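Side-chain contacts in trehalose-6-phosphate phosphatase (Neosartorya fumigata, PDB 5DXL), which belongs to the trehalose-phosphatase family of the HAD clan, whose members typically join a Rossmann-like core domain to a smaller cap domain: residues G151-Q154 with A155-R159; S86-H89 with G90-R94; G264-S267 with M268-S272. One frame throughout, in Å; residues are numbered along the deposited sequence. Where two conformers were deposited one is given.

In the fold
The three contacts show how neighbours in sequence are used differently in different parts of one fold. Contact 1 is a turn of helix 148-164, packed on the four-stranded antiparallel sheet of what is probably the cap. Contact 2 is the tight hairpin between strands 84-87 and 92-94, within the mixed sheet of the Rossmann-like core; its Glu-88 reaches Arg-136, in the loop joining strands 131-134 and 139-142 of the antiparallel sheet. Contact 3 closes helix 259-270 on the flank of the core. Centre to centre, contact 2 lies about 31 Å from contact 1 and about 27 Å from contact 3. The centres of contacts 1 and 3 are about 50 Å apart, on opposite sides of the chain's centre.

Contact 1 of 3, residues G151-Q154 with A155-R159; sequences GAFQ and ARECR
With CG of Phe-153 anti to the backbone N (chi1 168°) and the Glu-157 chain bent at chi2 (-63°), the glutamate folds over one face of the aromatic ring one helical turn earlier. Its methylene makes a CH-pi contact, Glu-157 CG lying 3.8 Å from the ring centroid, and the carboxylate plane is only 11° from that of the ring. The acid thus runs on nearly flat past the rim, Glu-157 CD coming 3.7 Å from Phe-153 CE1.

Arg-156 approaches the same phenylalanine differently. Its chain bends back toward the start of the helix, leaving Arg-156 NH2 near the ring plane, 3.8 Å from Phe-153 CB. One face of the guanidinium covers Ala-152 O and Phe-153 CA, while Arg-156 NH1 rests 3.7 Å from Ala-152 CB. Beneath these side chains run regular alpha-helical bonds, including Glu-157 N to Phe-153 O at 2.9 Å and Cys-158 N to Gln-154 O at 2.8 Å.

Gln-154 and Cys-158 pack on Phe-123 of helix 112-125, and Gln-154 NE2 is hydrogen-bonded to Thr-127 OG1. Ala-155 meets Trp-141 of strand 139-142 and Leu-181 of strand 180-185, seating helix 148-164 on the antiparallel sheet.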
# COMPACT_ATOMS: atom_id res chain seq x y z
N GLY A 151 12.13 30.40 -2.06
CA GLY A 151 12.09 28.95 -2.24
C GLY A 151 10.70 28.46 -2.63
O GLY A 151 10.54 27.66 -3.57
N ALA A 152 9.69 28.93 -1.90
CA ALA A 152 8.32 28.53 -2.17
C ALA A 152 7.90 28.97 -3.57
O ALA A 152 7.21 28.24 -4.28
CB ALA A 152 7.37 29.09 -1.12
N PHE A 153 8.32 30.18 -3.95
CA PHE A 153 8.04 30.71 -5.28
C PHE A 153 8.66 29.84 -6.36
O PHE A 153 7.99 29.44 -7.32
CB PHE A 153 8.56 32.15 -5.38
CG PHE A 153 8.59 32.69 -6.78
CD1 PHE A 153 7.41 32.95 -7.47
CD2 PHE A 153 9.80 32.97 -7.40
CE1 PHE A 153 7.44 33.45 -8.76
CE2 PHE A 153 9.84 33.48 -8.70
CZ PHE A 153 8.65 33.72 -9.37
N GLN A 154 9.94 29.55 -6.20
CA GLN A 154 10.65 28.71 -7.15
C GLN A 154 9.98 27.35 -7.28
O GLN A 154 9.87 26.80 -8.37
CB GLN A 154 12.11 28.54 -6.73
CG GLN A 154 12.96 29.80 -6.86
CD GLN A 154 13.33 30.10 -8.30
OE1 GLN A 154 12.47 30.48 -9.10
NE2 GLN A 154 14.60 29.90 -8.64
N ALA A 155 9.53 26.82 -6.15
CA ALA A 155 8.89 25.51 -6.16
C ALA A 155 7.55 25.55 -6.90
O ALA A 155 7.24 24.64 -7.66
CB ALA A 155 8.72 24.99 -4.75
N ARG A 156 6.77 26.61 -6.69
CA ARG A 156 5.52 26.76 -7.43
C ARG A 156 5.79 26.86 -8.93
O ARG A 156 5.08 26.26 -9.73
CB ARG A 156 4.74 28.00 -6.97
CG ARG A 156 4.14 27.87 -5.58
CD ARG A 156 3.17 29.00 -5.28
NE ARG A 156 3.82 30.32 -5.28
CZ ARG A 156 4.42 30.85 -4.22
NH1 ARG A 156 4.48 30.19 -3.07
NH2 ARG A 156 4.96 32.06 -4.30
N GLU A 157 6.82 27.61 -9.31
CA GLU A 157 7.13 27.79 -10.72
C GLU A 157 7.64 26.50 -11.34
O GLU A 157 7.25 26.12 -12.45
CB GLU A 157 8.15 28.92 -10.90
CG GLU A 157 7.66 30.25 -10.33
CD GLU A 157 6.40 30.76 -11.03
OE1 GLU A 157 6.52 31.18 -12.20
OE2 GLU A 157 5.29 30.74 -10.43
N CYS A 158 8.49 25.80 -10.60
CA CYS A 158 9.04 24.54 -11.07
C CYS A 158 7.95 23.47 -11.20
O CYS A 158 7.91 22.72 -12.17
CB CYS A 158 10.15 24.07 -10.13
SG CYS A 158 10.94 22.51 -10.65
N ARG A 159 7.05 23.43 -10.22
CA ARG A 159 5.94 22.49 -10.25
C ARG A 159 5.05 22.72 -11.46
O ARG A 159 4.69 21.78 -12.16
CB ARG A 159 5.11 22.59 -8.97
CG ARG A 159 3.93 21.64 -8.96
CD ARG A 159 3.12 21.69 -7.68
NE ARG A 159 2.10 20.64 -7.69
CZ ARG A 159 1.35 20.31 -6.64
NH1 ARG A 159 1.50 20.94 -5.49
NH2 ARG A 159 0.46 19.33 -6.75

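Contact 2 of 3, residues S86-H89 with G90-R94; sequences SAEH and GCFIR
Glu-88 and Phe-92 meet with the carboxylate beside the rim of the ring, the two planes turned 54° against each other. OE1 of Glu-88 lies near the ring plane at the C-H edge, 3.4 Å from Phe-92 CE2, and the rest of the carboxylate tilts up out of that plane. The glutamate gets there by an extended chain beyond CG (chi2 -173°), which carries its CD alongside the ring to 3.6 Å from Phe-92 CD2. Both oxygens have further partners: OE1 forms a salt bridge with Arg-136, and OE2 accepts from the backbone N of Gln-70, a bond that fixes the carboxylate at the start of helix 70-77.

In the turn, Glu-88, His-89 and Gly-90 all have positive phi, and the chain reverses within these three residues. Ala-87 and Phe-92 form an antiparallel hydrogen-bonded pair, with Ala-87 N to Phe-92 O at 2.8 Å and Phe-92 N to Ala-87 O at 3.2 Å. Because Cys-91 N also donates weakly to Ala-87 O, two residues face one, a classic beta bulge. On the Ser-86 side of the turn a water joins Ser-86 OG, 2.7 Å away, to Gly-90 N, from which it accepts at 2.9 Å.

Ser-86 and Ile-93 share the sheet face covered by helix 190-199, whereas Ala-87 and Phe-92 point to the face met by helix 70-77. The hairpin itself lies between strands 60-65 and 101-103 of the mixed sheet.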
# COMPACT_ATOMS: atom_id res chain seq x y z
N SER A 86 4.12 -6.87 -2.33
CA SER A 86 4.38 -5.60 -3.00
C SER A 86 5.35 -4.82 -2.12
O SER A 86 5.03 -4.50 -0.98
CB SER A 86 3.09 -4.81 -3.23
OG SER A 86 3.36 -3.49 -3.69
N ALA A 87 6.56 -4.58 -2.63
CA ALA A 87 7.62 -3.98 -1.83
C ALA A 87 8.08 -2.66 -2.41
O ALA A 87 7.85 -2.38 -3.59
CB ALA A 87 8.81 -4.95 -1.73
N GLU A 88 8.72 -1.85 -1.56
CA GLU A 88 9.38 -0.61 -1.98
C GLU A 88 8.41 0.31 -2.70
O GLU A 88 8.69 0.82 -3.78
CB GLU A 88 10.61 -0.94 -2.84
CG GLU A 88 11.64 -1.72 -2.06
CD GLU A 88 12.96 -1.93 -2.78
OE1 GLU A 88 13.41 -1.01 -3.50
OE2 GLU A 88 13.55 -3.03 -2.62
N HIS A 89 7.24 0.49 -2.09
CA HIS A 89 6.24 1.43 -2.59
C HIS A 89 5.85 1.12 -4.04
O HIS A 89 5.91 2.00 -4.91
CB HIS A 89 6.75 2.87 -2.45
CG HIS A 89 7.13 3.23 -1.04
ND1 HIS A 89 8.41 3.11 -0.56
CD2 HIS A 89 6.37 3.66 -0.00
CE1 HIS A 89 8.44 3.48 0.71
NE2 HIS A 89 7.21 3.82 1.07
N GLY A 90 5.48 -0.13 -4.29
CA GLY A 90 4.95 -0.53 -5.58
C GLY A 90 6.00 -0.80 -6.65
O GLY A 90 5.66 -0.98 -7.81
N CYS A 91 7.27 -0.82 -6.28
CA CYS A 91 8.31 -0.99 -7.28
C CYS A 91 8.69 -2.44 -7.54
O CYS A 91 9.22 -2.76 -8.60
CB CYS A 91 9.55 -0.20 -6.87
SG CYS A 91 9.28 1.57 -7.04
N PHE A 92 8.41 -3.32 -6.59
CA PHE A 92 8.69 -4.75 -6.74
C PHE A 92 7.45 -5.55 -6.40
O PHE A 92 6.81 -5.28 -5.38
CB PHE A 92 9.85 -5.19 -5.84
CG PHE A 92 11.19 -4.69 -6.29
CD1 PHE A 92 11.92 -5.37 -7.24
CD2 PHE A 92 11.72 -3.52 -5.75
CE1 PHE A 92 13.16 -4.90 -7.65
CE2 PHE A 92 12.96 -3.05 -6.16
CZ PHE A 92 13.68 -3.74 -7.11
N ILE A 93 7.11 -6.51 -7.24
CA ILE A 93 5.93 -7.33 -6.97
C ILE A 93 6.24 -8.81 -7.17
O ILE A 93 6.94 -9.19 -8.12
CB ILE A 93 4.74 -6.93 -7.86
CG1 ILE A 93 3.46 -7.61 -7.40
CG2 ILE A 93 4.99 -7.26 -9.32
CD1 ILE A 93 2.23 -7.08 -8.09
N ARG A 94 5.73 -9.63 -6.26
CA ARG A 94 5.79 -11.08 -6.41
C ARG A 94 4.38 -11.62 -6.33
O ARG A 94 3.70 -11.42 -5.32
CB ARG A 94 6.68 -11.73 -5.34
CG ARG A 94 6.84 -13.26 -5.55
CD ARG A 94 7.34 -14.04 -4.29
NE ARG A 94 6.29 -14.27 -3.30
CZ ARG A 94 6.47 -14.98 -2.18
NH1 ARG A 94 7.68 -15.50 -1.93
NH2 ARG A 94 5.47 -15.15 -1.30
O HOH W 1 4.48 -1.61 -2.04

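Contact 3 of 3, residues G264-S267 with M268-S272; sequences GTIS and MLNNS
The last turns of helix 259-270 carry this contact, and the closing alpha-helical bond runs from Asn-271 N to Ser-267 O, 2.8 Å long. The Asn-271 side chain folds back over that same carbonyl, placing its CG 3.2 Å from Ser-267 O; the amide nitrogen is also near, but its angle is too poor for a hydrogen bond.

One residue earlier, Ile-266 and Asn-270 lie side by side and point the same way. The branch methyl of the isoleucine does the touching, with Ile-266 CG2 4.1 Å from Asn-270 ND2. Asn-270 ND2 donates to Thr-50 O of helix 45-56 and also lies beside the isoleucine methyl, so one nitrogen serves both neighbours.

The helix belongs to the flank of the Rossmann-like core: Ile-266 and Leu-269 press on Phe-25 and Phe-23 of strand 21-25, and Thr-265 and Met-268 face helix 8-17.

Met-268, a selenomethionine in the crystal, runs out extended and then bends at chi3 (75°), which turns its terminal methyl back along the helix. Met-268 CE consequently sits 4.2 Å from Thr-265 CG2, a loose apolar approach. The same Met-268 CE is in van der Waals contact with Thr-265 O, at 3.9 Å. Backbone bonds continue underneath, among them Asn-270 N to Ile-266 O at 2.9 Å.

Beyond the helix, Ser-272 grips Leu-269 O twice. Ser-272 OG, brought round by chi1 of 72°, donates in the carbonyl plane at 2.7 Å to Leu-269 O, and Ser-272 N donates to the same oxygen at 3.1 Å.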
# COMPACT_ATOMS: atom_id res chain seq x y z
N GLY A 264 -5.80 -10.55 15.90
CA GLY A 264 -6.93 -11.25 16.50
C GLY A 264 -8.06 -11.50 15.52
O GLY A 264 -8.68 -12.57 15.51
N THR A 265 -8.34 -10.50 14.69
CA THR A 265 -9.38 -10.60 13.68
C THR A 265 -9.05 -11.65 12.62
O THR A 265 -9.90 -12.48 12.26
CB THR A 265 -9.62 -9.25 13.01
OG1 THR A 265 -10.15 -8.36 14.00
CG2 THR A 265 -10.61 -9.38 11.88
N ILE A 266 -7.81 -11.65 12.14
CA ILE A 266 -7.42 -12.64 11.14
C ILE A 266 -7.43 -14.04 11.76
O ILE A 266 -7.86 -14.99 11.12
CB ILE A 266 -6.03 -12.32 10.55
CG1 ILE A 266 -6.08 -10.96 9.84
CG2 ILE A 266 -5.63 -13.39 9.54
CD1 ILE A 266 -4.71 -10.39 9.54
N SER A 267 -7.01 -14.16 13.02
CA SER A 267 -7.09 -15.45 13.73
C SER A 267 -8.52 -15.97 13.80
O SER A 267 -8.76 -17.17 13.61
CB SER A 267 -6.52 -15.32 15.14
OG SER A 267 -5.13 -15.03 15.08
N MSE A 268 -9.48 -15.08 14.06
CA MSE A 268 -10.89 -15.46 14.08
C MSE A 268 -11.28 -16.06 12.74
O MSE A 268 -11.96 -17.08 12.69
CB MSE A 268 -11.79 -14.27 14.42
CG MSE A 268 -13.30 -14.55 14.19
SE MSE A 268 -14.30 -12.90 14.43
CE MSE A 268 -13.75 -12.09 12.72
N LEU A 269 -10.86 -15.42 11.64
CA LEU A 269 -11.19 -15.95 10.33
C LEU A 269 -10.54 -17.32 10.12
O LEU A 269 -11.18 -18.26 9.61
CB LEU A 269 -10.76 -14.98 9.22
CG LEU A 269 -11.43 -13.61 9.25
CD1 LEU A 269 -10.90 -12.78 8.09
CD2 LEU A 269 -12.95 -13.72 9.19
N ASN A 270 -9.28 -17.44 10.52
CA ASN A 270 -8.56 -18.71 10.41
C ASN A 270 -9.24 -19.82 11.18
O ASN A 270 -9.25 -20.97 10.73
CB ASN A 270 -7.12 -18.57 10.91
CG ASN A 270 -6.22 -17.79 9.95
OD1 ASN A 270 -6.51 -17.66 8.77
ND2 ASN A 270 -5.10 -17.30 10.47
N ASN A 271 -9.79 -19.49 12.34
CA ASN A 271 -10.40 -20.51 13.20
C ASN A 271 -11.74 -21.01 12.69
O ASN A 271 -12.34 -21.90 13.30
CB ASN A 271 -10.56 -19.96 14.62
CG ASN A 271 -9.23 -19.81 15.32
OD1 ASN A 271 -8.24 -20.44 14.95
ND2 ASN A 271 -9.20 -18.97 16.36
N SER A 272 -12.21 -20.44 11.58
CA SER A 272 -13.43 -20.93 10.95
C SER A 272 -13.11 -22.01 9.92
O SER A 272 -14.01 -22.49 9.22
CB SER A 272 -14.21 -19.78 10.29
OG SER A 272 -13.56 -19.33 9.11